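Local coordinates for protein hydrogenase maturation factor (Thermoanaerobacter tengcongensis, PDB 3VTH) that probably transfers the carbamoyl group of carbamoyl phosphate, at the expense of ATP, to the C-terminal cysteine of HypE during [NiFe]-hydrogenase maturation, at residues F30-K35 with R65-N70; V105-D110 with E147-D152; A605-V610 with L651-I656; R553-F558 with K567-Q572. All blocks are in the same frame, centred on the assembly; numbering follows the deposited sequence.

Contact 1: residues F30-K35 with R65-N70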
loop_
_atom_site.group_PDB
_atom_site.type_symbol
_atom_site.label_atom_id
_atom_site.label_comp_id
_atom_site.label_asym_id
_atom_site.label_seq_id
_atom_site.Cartn_x
_atom_site.Cartn_y
_atom_site.Cartn_z
ATOM N N PHE A 30 25.596 13.659 -18.141
ATOM C CA PHE A 30 26.540 13.681 -19.248
ATOM C C PHE A 30 26.119 14.715 -20.289
ATOM O O PHE A 30 26.933 15.516 -20.770
ATOM C CB PHE A 30 26.647 12.295 -19.901
ATOM C CG PHE A 30 27.575 12.262 -21.084
ATOM C CD1 PHE A 30 27.103 12.553 -22.361
ATOM C CD2 PHE A 30 28.923 11.933 -20.922
ATOM C CE1 PHE A 30 27.972 12.528 -23.481
ATOM C CE2 PHE A 30 29.803 11.906 -22.028
ATOM C CZ PHE A 30 29.332 12.201 -23.305
ATOM N N ASN A 31 24.840 14.677 -20.629
ATOM C CA ASN A 31 24.341 15.506 -21.713
ATOM C C ASN A 31 24.317 16.989 -21.343
ATOM O O ASN A 31 24.707 17.820 -22.158
ATOM C CB ASN A 31 22.986 14.991 -22.221
ATOM C CG ASN A 31 23.111 13.672 -22.995
ATOM O OD1 ASN A 31 22.454 12.674 -22.668
ATOM N ND2 ASN A 31 23.961 13.661 -24.019
ATOM N N ILE A 32 23.911 17.328 -20.123
ATOM C CA ILE A 32 23.937 18.738 -19.733
ATOM C C ILE A 32 25.378 19.228 -19.454
ATOM O O ILE A 32 25.713 20.386 -19.732
ATOM C CB ILE A 32 22.921 19.085 -18.602
ATOM C CG1 ILE A 32 23.189 18.286 -17.328
ATOM C CG2 ILE A 32 21.473 18.807 -19.078
ATOM C CD1 ILE A 32 22.530 18.889 -16.086
ATOM N N ALA A 33 26.253 18.336 -18.989
ATOM C CA ALA A 33 27.671 18.707 -18.834
ATOM C C ALA A 33 28.290 19.075 -20.192
ATOM O O ALA A 33 29.035 20.054 -20.297
ATOM C CB ALA A 33 28.461 17.592 -18.180
ATOM N N GLN A 34 27.970 18.301 -21.231
ATOM C CA GLN A 34 28.445 18.616 -22.589
ATOM C C GLN A 34 27.849 19.936 -23.088
ATOM O O GLN A 34 28.534 20.748 -23.713
ATOM C CB GLN A 34 28.117 17.484 -23.569
ATOM C CG GLN A 34 28.626 16.124 -23.145
ATOM C CD GLN A 34 29.864 15.682 -23.895
ATOM O OE1 GLN A 34 29.827 15.484 -25.114
ATOM N NE2 GLN A 34 30.955 15.476 -23.170
ATOM N N LYS A 35 26.575 20.147 -22.786
ATOM C CA LYS A 35 25.846 21.341 -23.207
ATOM C C LYS A 35 26.508 22.601 -22.662
ATOM O O LYS A 35 26.606 23.609 -23.361
ATOM C CB LYS A 35 24.414 21.271 -22.691
ATOM C CG LYS A 35 23.466 22.297 -23.274
ATOM C CD LYS A 35 22.131 22.225 -22.552
ATOM C CE LYS A 35 21.223 23.402 -22.921
ATOM N NZ LYS A 35 20.020 23.375 -22.032
ATOM N N ARG A 65 21.445 24.514 -12.054
ATOM C CA ARG A 65 20.073 24.982 -12.253
ATOM C C ARG A 65 19.256 23.992 -13.091
ATOM O O ARG A 65 18.089 23.745 -12.787
ATOM C CB ARG A 65 20.089 26.356 -12.918
ATOM C CG ARG A 65 18.821 27.166 -12.778
ATOM C CD ARG A 65 19.062 28.645 -13.180
ATOM N NE ARG A 65 19.483 28.771 -14.579
ATOM C CZ ARG A 65 20.635 29.305 -15.001
ATOM N NH1 ARG A 65 21.525 29.809 -14.142
ATOM N NH2 ARG A 65 20.888 29.354 -16.306
ATOM N N GLU A 66 19.863 23.427 -14.138
ATOM C CA GLU A 66 19.176 22.403 -14.944
ATOM C C GLU A 66 18.823 21.173 -14.117
ATOM O O GLU A 66 17.718 20.649 -14.230
ATOM C CB GLU A 66 19.982 21.995 -16.175
ATOM C CG GLU A 66 19.553 22.686 -17.466
ATOM C CD GLU A 66 18.384 21.981 -18.139
ATOM O OE1 GLU A 66 18.568 20.838 -18.608
ATOM O OE2 GLU A 66 17.282 22.574 -18.206
ATOM N N ILE A 67 19.758 20.725 -13.286
ATOM C CA ILE A 67 19.490 19.593 -12.406
ATOM C C ILE A 67 18.323 19.906 -11.465
ATOM O O ILE A 67 17.399 19.102 -11.341
ATOM C CB ILE A 67 20.721 19.171 -11.593
ATOM C CG1 ILE A 67 21.791 18.583 -12.513
ATOM C CG2 ILE A 67 20.314 18.132 -10.543
ATOM C CD1 ILE A 67 23.144 18.371 -11.852
ATOM N N LYS A 68 18.359 21.076 -10.828
ATOM C CA LYS A 68 17.315 21.485 -9.888
ATOM C C LYS A 68 15.968 21.684 -10.587
ATOM O O LYS A 68 14.928 21.341 -10.025
ATOM C CB LYS A 68 17.722 22.757 -9.116
ATOM C CG LYS A 68 18.992 22.586 -8.247
ATOM C CD LYS A 68 19.434 23.890 -7.601
ATOM C CE LYS A 68 20.375 23.648 -6.426
ATOM N NZ LYS A 68 20.896 24.932 -5.849
ATOM N N GLU A 69 15.989 22.223 -11.806
ATOM C CA GLU A 69 14.758 22.600 -12.520
ATOM C C GLU A 69 14.075 21.468 -13.281
ATOM O O GLU A 69 12.845 21.380 -13.281
ATOM C CB GLU A 69 15.004 23.769 -13.472
ATOM C CG GLU A 69 14.855 25.128 -12.819
ATOM C CD GLU A 69 15.314 26.271 -13.713
ATOM O OE1 GLU A 69 15.428 26.083 -14.947
ATOM O OE2 GLU A 69 15.563 27.366 -13.172
ATOM N N ASN A 70 14.847 20.641 -13.981
ATOM C CA ASN A 70 14.228 19.477 -14.630
ATOM C C ASN A 70 15.020 18.198 -14.489
ATOM O O ASN A 70 15.605 17.707 -15.456
ATOM C CB ASN A 70 13.776 19.742 -16.073
ATOM C CG ASN A 70 14.856 20.282 -16.927
ATOM O OD1 ASN A 70 15.051 21.502 -17.003
ATOM N ND2 ASN A 70 15.559 19.388 -17.623
#
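I32 meets both E66 and I67, and its two branches divide the work. The CG1 arm leads to CD1, which comes to 3.7 Å from CG1 of I67; the two isoleucine side chains lie at about a right angle, and a methyl end on one rests against a methylene of the other. With chi1 at 60° CG1 sits between the backbone N and the carbonyl carbon, and CD1 extends across to the second helix. The other branch, CG2, faces the carboxylate end of E66, with OE1 at 3.6 Å, an approach of methyl to oxygen and not a polar bond. E66 reaches this place because its chain is bent at chi2 (-84°), which folds the carboxylate back while CB stays 4.0 Å from CD1 of I32. K35, extended through all four torsions, brings NZ to 4.5 Å from OE1 of E66, too far for a salt bridge, so any attraction is likely to be modest. K35 is exposed and E66 partly so, while both isoleucines are buried. The two short helical segments run 143° apart with axes 11.1 Å from each other, as expected of the paired helices of an acylphosphatase-like alpha/beta sandwich. F63 of helix 57-69 also packs on I32, F25 and F28 of helix 25-35 lie against I67, and strand 93-95 receives F30 and A33 through F93.

Contact 2: residues V105-D110 with E147-D152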
loop_
_atom_site.group_PDB
_atom_site.type_symbol
_atom_site.label_atom_id
_atom_site.label_comp_id
_atom_site.label_asym_id
_atom_site.label_seq_id
_atom_site.Cartn_x
_atom_site.Cartn_y
_atom_site.Cartn_z
ATOM N N VAL A 105 21.449 3.988 -0.239
ATOM C CA VAL A 105 20.691 4.797 -1.173
ATOM C C VAL A 105 19.291 4.207 -1.355
ATOM O O VAL A 105 19.126 2.984 -1.399
ATOM C CB VAL A 105 21.434 4.932 -2.545
ATOM C CG1 VAL A 105 21.653 3.568 -3.186
ATOM C CG2 VAL A 105 20.671 5.871 -3.509
ATOM N N PRO A 106 18.270 5.073 -1.439
ATOM C CA PRO A 106 16.937 4.576 -1.774
ATOM C C PRO A 106 16.918 3.861 -3.146
ATOM O O PRO A 106 17.804 4.095 -3.980
ATOM C CB PRO A 106 16.104 5.852 -1.840
ATOM C CG PRO A 106 16.786 6.777 -0.856
ATOM C CD PRO A 106 18.254 6.496 -1.028
ATOM N N VAL A 107 15.910 3.004 -3.344
ATOM C CA VAL A 107 15.712 2.239 -4.573
ATOM C C VAL A 107 14.373 2.650 -5.195
ATOM O O VAL A 107 13.358 2.782 -4.487
ATOM C CB VAL A 107 15.773 0.711 -4.297
ATOM C CG1 VAL A 107 15.224 -0.126 -5.474
ATOM C CG2 VAL A 107 17.238 0.277 -4.001
ATOM N N SER A 108 14.382 2.868 -6.509
ATOM C CA SER A 108 13.171 3.241 -7.235
ATOM C C SER A 108 12.102 2.142 -7.185
ATOM O O SER A 108 12.424 0.962 -7.320
ATOM C CB SER A 108 13.485 3.559 -8.701
ATOM O OG SER A 108 12.279 3.919 -9.398
ATOM N N PRO A 109 10.826 2.526 -7.003
ATOM C CA PRO A 109 9.785 1.527 -7.280
ATOM C C PRO A 109 9.750 1.127 -8.769
ATOM O O PRO A 109 10.307 1.824 -9.632
ATOM C CB PRO A 109 8.478 2.240 -6.890
ATOM C CG PRO A 109 8.916 3.317 -5.912
ATOM C CD PRO A 109 10.272 3.763 -6.419
ATOM N N ASP A 110 9.120 -0.008 -9.037
ATOM C CA ASP A 110 8.762 -0.442 -10.389
ATOM C C ASP A 110 7.790 0.529 -11.037
ATOM O O ASP A 110 6.850 1.005 -10.387
ATOM C CB ASP A 110 8.122 -1.828 -10.309
ATOM C CG ASP A 110 8.998 -2.806 -9.573
ATOM O OD1 ASP A 110 10.018 -3.227 -10.162
ATOM O OD2 ASP A 110 8.705 -3.098 -8.389
ATOM N N GLU A 147 19.155 -6.554 -7.241
ATOM C CA GLU A 147 19.742 -7.429 -6.231
ATOM C C GLU A 147 20.540 -6.661 -5.186
ATOM O O GLU A 147 20.715 -7.135 -4.068
ATOM C CB GLU A 147 20.678 -8.450 -6.884
ATOM C CG GLU A 147 20.046 -9.285 -7.985
ATOM C CD GLU A 147 21.050 -10.210 -8.645
ATOM O OE1 GLU A 147 22.270 -10.026 -8.452
ATOM O OE2 GLU A 147 20.625 -11.127 -9.363
ATOM N N ASP A 148 21.055 -5.493 -5.573
ATOM C CA ASP A 148 22.051 -4.780 -4.787
ATOM C C ASP A 148 22.249 -3.424 -5.441
ATOM O O ASP A 148 21.829 -3.216 -6.586
ATOM C CB ASP A 148 23.379 -5.559 -4.806
ATOM C CG ASP A 148 24.325 -5.187 -3.652
ATOM O OD1 ASP A 148 23.935 -4.449 -2.721
ATOM O OD2 ASP A 148 25.486 -5.646 -3.687
ATOM N N ILE A 149 22.890 -2.513 -4.710
ATOM C CA ILE A 149 23.239 -1.185 -5.213
ATOM C C ILE A 149 24.750 -1.069 -5.097
ATOM O O ILE A 149 25.355 -1.913 -4.438
ATOM C CB ILE A 149 22.506 -0.054 -4.429
ATOM C CG1 ILE A 149 22.826 -0.088 -2.917
ATOM C CG2 ILE A 149 21.019 -0.158 -4.659
ATOM C CD1 ILE A 149 24.163 0.561 -2.529
ATOM N N PRO A 150 25.381 -0.057 -5.749
ATOM C CA PRO A 150 24.850 0.970 -6.640
ATOM C C PRO A 150 24.180 0.339 -7.853
ATOM O O PRO A 150 24.673 -0.672 -8.381
ATOM C CB PRO A 150 26.095 1.743 -7.082
ATOM C CG PRO A 150 27.104 1.502 -6.054
ATOM C CD PRO A 150 26.824 0.119 -5.511
ATOM N N TYR A 151 23.062 0.926 -8.270
ATOM C CA TYR A 151 22.298 0.413 -9.409
ATOM C C TYR A 151 23.169 0.367 -10.668
ATOM O O TYR A 151 23.809 1.351 -11.028
ATOM C CB TYR A 151 21.053 1.270 -9.637
ATOM C CG TYR A 151 20.256 0.933 -10.883
ATOM C CD1 TYR A 151 20.429 1.663 -12.058
ATOM C CD2 TYR A 151 19.322 -0.103 -10.878
ATOM C CE1 TYR A 151 19.691 1.367 -13.211
ATOM C CE2 TYR A 151 18.565 -0.404 -12.020
ATOM C CZ TYR A 151 18.755 0.341 -13.174
ATOM O OH TYR A 151 18.019 0.066 -14.302
ATOM N N ASP A 152 23.218 -0.812 -11.290
ATOM C CA ASP A 152 23.867 -1.038 -12.571
ATOM C C ASP A 152 23.273 -2.332 -13.111
ATOM O O ASP A 152 22.795 -3.144 -12.343
ATOM C CB ASP A 152 25.379 -1.239 -12.395
ATOM C CG ASP A 152 26.152 0.063 -12.431
ATOM O OD1 ASP A 152 25.903 0.900 -13.329
ATOM O OD2 ASP A 152 27.016 0.246 -11.558
#
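I149 is the side chain on which this contact converges, since V105 and V107 both pack against it and each of the three is buried. The tighter part is at V105, where the single methyl CG1 lies 3.8 Å from I149 CG1 and has CB, CG2 and CD1 of the same isoleucine within 4.1 Å. The side chains lie alongside one another, pointing opposite ways, and the methyl lies along the flank of the isoleucine. V105 places CG1 there with chi1 near 60°, and I149 has the like setting for its own CG1 (chi1 58°), with chi2 of 81°, which keeps CD1 within 4.0 Å of V105 CG1. V107 is looser: it crosses the isoleucine obliquely and offers one methyl, CG2, at 3.9 Å from I149 CG2. An alanine in place of I149 would probably leave V105 CG1 without most of its packing from this loop and open a gap between the two loops. The less buried side of the contact is polar, with E147, D148 and D152 partly exposed. D152 makes a salt bridge to R26, which is predicted to be an active-site residue of the acylphosphatase domain, and D148 makes one to R451. A cis peptide bond precedes P150, directly after the isoleucine. Neither segment is helix or strand: 105-110 follows strand 93-95 and leads to helix 115-121, while 147-152 lies between helices 115-121 and 165-171, so the contact joins the two loops that bracket the first zinc-finger region.

Contact 3: residues A605-V610 with L651-I656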
loop_
_atom_site.group_PDB
_atom_site.type_symbol
_atom_site.label_atom_id
_atom_site.label_comp_id
_atom_site.label_asym_id
_atom_site.label_seq_id
_atom_site.Cartn_x
_atom_site.Cartn_y
_atom_site.Cartn_z
ATOM N N ALA A 605 -24.704 -4.586 11.232
ATOM C CA ALA A 605 -24.960 -5.342 9.992
ATOM C C ALA A 605 -25.797 -6.610 10.263
ATOM O O ALA A 605 -26.736 -6.917 9.513
ATOM C CB ALA A 605 -23.660 -5.690 9.282
ATOM N N ALA A 606 -25.465 -7.308 11.348
ATOM C CA ALA A 606 -26.182 -8.522 11.759
ATOM C C ALA A 606 -27.620 -8.218 12.194
ATOM O O ALA A 606 -28.554 -8.925 11.828
ATOM C CB ALA A 606 -25.422 -9.233 12.894
ATOM N N LEU A 607 -27.775 -7.145 12.967
ATOM C CA LEU A 607 -29.061 -6.772 13.533
ATOM C C LEU A 607 -30.048 -6.361 12.471
ATOM O O LEU A 607 -31.236 -6.653 12.595
ATOM C CB LEU A 607 -28.909 -5.650 14.564
ATOM C CG LEU A 607 -28.489 -6.135 15.956
ATOM C CD1 LEU A 607 -28.069 -4.957 16.837
ATOM C CD2 LEU A 607 -29.630 -6.932 16.619
ATOM N N ILE A 608 -29.581 -5.663 11.439
ATOM C CA ILE A 608 -30.504 -5.271 10.367
ATOM C C ILE A 608 -30.494 -6.247 9.187
ATOM O O ILE A 608 -31.024 -5.951 8.114
ATOM C CB ILE A 608 -30.351 -3.790 9.950
ATOM C CG1 ILE A 608 -29.021 -3.542 9.220
ATOM C CG2 ILE A 608 -30.465 -2.887 11.204
ATOM C CD1 ILE A 608 -28.918 -2.145 8.617
ATOM N N GLY A 609 -29.907 -7.418 9.405
ATOM C CA GLY A 609 -29.978 -8.499 8.431
ATOM C C GLY A 609 -29.198 -8.286 7.145
ATOM O O GLY A 609 -29.572 -8.834 6.104
ATOM N N VAL A 610 -28.115 -7.537 7.205
ATOM C CA VAL A 610 -27.220 -7.403 6.076
ATOM C C VAL A 610 -26.535 -8.723 5.796
ATOM O O VAL A 610 -26.504 -9.173 4.709
ATOM C CB VAL A 610 -26.201 -6.298 6.307
ATOM C CG1 VAL A 610 -25.117 -6.289 5.270
ATOM C CG2 VAL A 610 -26.861 -4.997 6.335
ATOM N N LEU A 651 -27.252 1.302 23.448
ATOM C CA LEU A 651 -28.329 2.310 23.424
ATOM C C LEU A 651 -28.652 2.805 22.006
ATOM O O LEU A 651 -29.806 3.137 21.685
ATOM C CB LEU A 651 -27.959 3.489 24.332
ATOM C CG LEU A 651 -27.765 3.130 25.815
ATOM C CD1 LEU A 651 -27.347 4.348 26.635
ATOM C CD2 LEU A 651 -29.053 2.503 26.375
ATOM N N ILE A 652 -27.621 2.849 21.173
ATOM C CA ILE A 652 -27.741 3.190 19.768
ATOM C C ILE A 652 -28.338 1.998 19.012
ATOM O O ILE A 652 -29.223 2.177 18.168
ATOM C CB ILE A 652 -26.353 3.592 19.185
ATOM C CG1 ILE A 652 -25.895 4.910 19.814
ATOM C CG2 ILE A 652 -26.389 3.714 17.646
ATOM C CD1 ILE A 652 -24.429 5.163 19.701
ATOM N N LEU A 653 -27.878 0.783 19.344
ATOM C CA LEU A 653 -28.436 -0.435 18.735
ATOM C C LEU A 653 -29.944 -0.566 18.997
ATOM O O LEU A 653 -30.670 -1.057 18.140
ATOM C CB LEU A 653 -27.695 -1.705 19.186
ATOM C CG LEU A 653 -26.234 -1.891 18.756
ATOM C CD1 LEU A 653 -25.671 -3.179 19.362
ATOM C CD2 LEU A 653 -26.095 -1.916 17.233
ATOM N N ARG A 654 -30.410 -0.120 20.162
ATOM C CA ARG A 654 -31.865 -0.100 20.450
ATOM C C ARG A 654 -32.665 0.686 19.432
ATOM O O ARG A 654 -33.706 0.220 18.984
ATOM C CB ARG A 654 -32.153 0.511 21.810
ATOM C CG ARG A 654 -31.949 -0.445 22.921
ATOM C CD ARG A 654 -32.468 0.090 24.232
ATOM N NE ARG A 654 -31.626 -0.425 25.305
ATOM C CZ ARG A 654 -31.751 -0.104 26.585
ATOM N NH1 ARG A 654 -32.701 0.734 26.967
ATOM N NH2 ARG A 654 -30.923 -0.629 27.477
ATOM N N GLN A 655 -32.184 1.882 19.088
ATOM C CA GLN A 655 -32.866 2.755 18.117
ATOM C C GLN A 655 -32.775 2.187 16.692
ATOM O O GLN A 655 -33.719 2.292 15.917
ATOM C CB GLN A 655 -32.283 4.174 18.165
ATOM C CG GLN A 655 -32.461 4.917 19.519
ATOM C CD GLN A 655 -31.441 6.021 19.687
ATOM O OE1 GLN A 655 -30.430 5.857 20.389
ATOM N NE2 GLN A 655 -31.650 7.120 18.987
ATOM N N ILE A 656 -31.628 1.602 16.357
ATOM C CA ILE A 656 -31.434 0.942 15.064
ATOM C C ILE A 656 -32.421 -0.206 14.862
ATOM O O ILE A 656 -33.064 -0.293 13.805
ATOM C CB ILE A 656 -29.997 0.422 14.913
ATOM C CG1 ILE A 656 -29.053 1.591 14.635
ATOM C CG2 ILE A 656 -29.908 -0.616 13.780
ATOM C CD1 ILE A 656 -27.573 1.251 14.793
#
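L607 meets L653 and I608 meets I656 through torsions that aim one methyl of each first-segment residue across the contact. In L607 chi1 of -82° holds CG beside the backbone N, and the extended chain carries CD1 out to L653; in I608 chi1 of 70° puts CG1 between the backbone N and the carbonyl carbon and leaves CG2 directed at I656. The setting is the end of helix 597-607, closed by a Schellman motif with G609 as its C-prime residue: V610 N bonds to A605 O at 2.8 Å and G609 N to A606 O at 3.2 Å. The positive phi of G609, 70°, is a backbone setting that glycine adopts most easily. This helix end packs on helix 649-662 within the Kae1-like carbamoyltransferase domain. L607 and L653 cross at about a right angle, and one methyl does the touching: L607 CD1 lies 3.6 Å from L653 CD2 and 3.9 Å from L653 CD1, fitting against the fork of the second leucine. All four contact side chains are buried and apolar. V604 of helix 597-607 lies against both L653 and I656, and I669 of helix 666-692 touches I608 and I656, so helix 666-692 also packs against the isoleucine pair. Across the contact I608 and I656 approach at a slant and meet through one branch methyl from each. The CG2 atoms of I608 and I656 are 3.5 Å apart, a little tighter than methyl groups normally pack.

Contact 4: residues R553-F558 with K567-Q572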
loop_
_atom_site.group_PDB
_atom_site.type_symbol
_atom_site.label_atom_id
_atom_site.label_comp_id
_atom_site.label_asym_id
_atom_site.label_seq_id
_atom_site.Cartn_x
_atom_site.Cartn_y
_atom_site.Cartn_z
ATOM N N ARG A 553 -22.986 -13.600 16.538
ATOM C CA ARG A 553 -22.406 -13.761 17.876
ATOM C C ARG A 553 -21.889 -12.438 18.428
ATOM O O ARG A 553 -21.973 -12.170 19.630
ATOM C CB ARG A 553 -21.263 -14.775 17.855
ATOM C CG ARG A 553 -21.674 -16.207 17.484
ATOM C CD ARG A 553 -20.443 -17.109 17.370
ATOM N NE ARG A 553 -19.709 -17.236 18.634
ATOM C CZ ARG A 553 -19.708 -18.320 19.409
ATOM N NH1 ARG A 553 -20.391 -19.410 19.067
ATOM N NH2 ARG A 553 -19.010 -18.320 20.536
ATOM N N THR A 554 -21.342 -11.612 17.544
ATOM C CA THR A 554 -20.907 -10.282 17.927
ATOM C C THR A 554 -22.117 -9.458 18.333
ATOM O O THR A 554 -22.090 -8.786 19.364
ATOM C CB THR A 554 -20.138 -9.570 16.789
ATOM O OG1 THR A 554 -18.880 -10.218 16.613
ATOM C CG2 THR A 554 -19.883 -8.106 17.147
ATOM N N ALA A 555 -23.183 -9.526 17.537
ATOM C CA ALA A 555 -24.414 -8.809 17.872
ATOM C C ALA A 555 -24.979 -9.253 19.226
ATOM O O ALA A 555 -25.410 -8.421 20.022
ATOM C CB ALA A 555 -25.460 -8.971 16.774
ATOM N N LEU A 556 -24.994 -10.559 19.482
ATOM C CA LEU A 556 -25.484 -11.073 20.773
ATOM C C LEU A 556 -24.664 -10.538 21.957
ATOM O O LEU A 556 -25.207 -10.177 23.009
ATOM C CB LEU A 556 -25.486 -12.603 20.779
ATOM C CG LEU A 556 -26.553 -13.245 19.892
ATOM C CD1 LEU A 556 -26.326 -14.729 19.791
ATOM C CD2 LEU A 556 -27.966 -12.939 20.443
ATOM N N GLY A 557 -23.353 -10.513 21.784
ATOM C CA GLY A 557 -22.476 -9.866 22.750
ATOM C C GLY A 557 -22.873 -8.420 23.021
ATOM O O GLY A 557 -22.964 -8.005 24.178
ATOM N N PHE A 558 -23.135 -7.652 21.968
ATOM C CA PHE A 558 -23.479 -6.227 22.129
ATOM C C PHE A 558 -24.821 -6.026 22.845
ATOM O O PHE A 558 -25.025 -4.994 23.508
ATOM C CB PHE A 558 -23.472 -5.493 20.775
ATOM C CG PHE A 558 -22.118 -4.939 20.384
ATOM C CD1 PHE A 558 -21.935 -3.570 20.209
ATOM C CD2 PHE A 558 -21.016 -5.781 20.248
ATOM C CE1 PHE A 558 -20.668 -3.041 19.857
ATOM C CE2 PHE A 558 -19.760 -5.270 19.899
ATOM C CZ PHE A 558 -19.590 -3.886 19.713
ATOM N N LYS A 567 -36.247 -9.299 20.110
ATOM C CA LYS A 567 -36.940 -10.575 19.896
ATOM C C LYS A 567 -36.762 -11.194 18.507
ATOM O O LYS A 567 -36.353 -12.348 18.402
ATOM C CB LYS A 567 -38.432 -10.430 20.235
ATOM C CG LYS A 567 -39.311 -11.640 19.899
ATOM C CD LYS A 567 -40.783 -11.361 20.278
ATOM C CE LYS A 567 -41.714 -12.536 19.966
ATOM N NZ LYS A 567 -42.056 -12.638 18.516
ATOM N N ASN A 568 -37.082 -10.429 17.458
ATOM C CA ASN A 568 -37.063 -10.920 16.074
ATOM C C ASN A 568 -35.672 -11.404 15.657
ATOM O O ASN A 568 -35.543 -12.452 15.013
ATOM C CB ASN A 568 -37.534 -9.824 15.105
ATOM C CG ASN A 568 -37.897 -10.366 13.730
ATOM O OD1 ASN A 568 -38.897 -11.067 13.574
ATOM N ND2 ASN A 568 -37.105 -10.025 12.725
ATOM N N PHE A 569 -34.644 -10.629 16.010
ATOM C CA PHE A 569 -33.266 -11.038 15.790
ATOM C C PHE A 569 -32.895 -12.309 16.571
ATOM O O PHE A 569 -32.379 -13.262 15.985
ATOM C CB PHE A 569 -32.275 -9.906 16.123
ATOM C CG PHE A 569 -30.843 -10.343 16.086
ATOM C CD1 PHE A 569 -30.186 -10.510 14.865
ATOM C CD2 PHE A 569 -30.154 -10.614 17.267
ATOM C CE1 PHE A 569 -28.863 -10.940 14.812
ATOM C CE2 PHE A 569 -28.816 -11.030 17.233
ATOM C CZ PHE A 569 -28.171 -11.202 15.999
ATOM N N VAL A 570 -33.132 -12.322 17.881
ATOM C CA VAL A 570 -32.698 -13.467 18.698
ATOM C C VAL A 570 -33.432 -14.770 18.328
ATOM O O VAL A 570 -32.845 -15.846 18.343
ATOM C CB VAL A 570 -32.756 -13.194 20.249
ATOM C CG1 VAL A 570 -31.949 -11.946 20.624
ATOM C CG2 VAL A 570 -34.166 -13.045 20.726
ATOM N N GLU A 571 -34.708 -14.658 17.964
ATOM C CA GLU A 571 -35.494 -15.824 17.539
ATOM C C GLU A 571 -34.972 -16.544 16.302
ATOM O O GLU A 571 -35.249 -17.732 16.130
ATOM C CB GLU A 571 -36.955 -15.444 17.344
ATOM C CG GLU A 571 -37.722 -15.428 18.643
ATOM C CD GLU A 571 -39.194 -15.131 18.455
ATOM O OE1 GLU A 571 -39.570 -14.543 17.409
ATOM O OE2 GLU A 571 -39.976 -15.484 19.362
ATOM N N GLN A 572 -34.220 -15.825 15.463
ATOM C CA GLN A 572 -33.601 -16.378 14.259
ATOM C C GLN A 572 -32.382 -17.223 14.600
ATOM O O GLN A 572 -31.966 -18.062 13.801
ATOM C CB GLN A 572 -33.141 -15.263 13.311
ATOM C CG GLN A 572 -34.257 -14.501 12.589
ATOM C CD GLN A 572 -33.694 -13.385 11.711
ATOM O OE1 GLN A 572 -33.341 -13.604 10.550
ATOM N NE2 GLN A 572 -33.604 -12.181 12.270
#
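F569 puts its ring against A555 and L556, and its first torsion explains the reach: with chi1 at 172° CG is anti to the backbone N, which sends the ring away from its own helix toward helix 551-559. This is packing of two short helices in the Kae1-like carbamoyltransferase domain, with axes of the segments 11.3 Å apart and N-to-C directions differing by 135°. The far end of the ring does the touching. CZ is turned to the methyl of A555, while CE2 lies 3.8 Å from CD2 of L556; both aliphatic carbons come in obliquely to the ring, neither squarely over it nor in its plane. In A555 it is the methyl, the whole of this small side chain, that the ring tip meets. L556 does not leave its backbone straight at the second helix, but chi1 of -71°, with the chain extended beyond it, brings CD2 against both F569 and V570. CD2 serves both, since it also lies 4.1 Å from CG1 of V570, the L556 and V570 side chains crossing at a slant. Beyond the segments, L578 and I581 of helix 575-587 lie against L556, and L607 packs on F569. On the exposed side of helix 567-572, K567 and E571, one turn apart, form a salt bridge whose hydrogen bond is weak, NZ of K567 to OE1 of E571 at 3.3 Å. In the buried interface, CB of A555 stands 3.6 Å from CZ of F569.

In the fold
Contacts 3 and 4 form one continuous helical cluster in the Kae1-like domain, their centres about 10 Å apart: L653 CD1 lies 3.5 Å from F558 CB, and L607 CD2 lies 3.7 Å from F569 CG. Both meet through buried apolar side chains, aliphatic alone in contact 3 and with an aromatic ring in contact 4. Contacts 1 and 2 lie on the opposite side of the chain's centre, about 22 Å apart between centres and without touching. Contact 1 is only partly buried, joining helices with a lysine and a glutamate at its more exposed side, whereas contact 2 is a buried aliphatic meeting of two loops with acidic residues beside it.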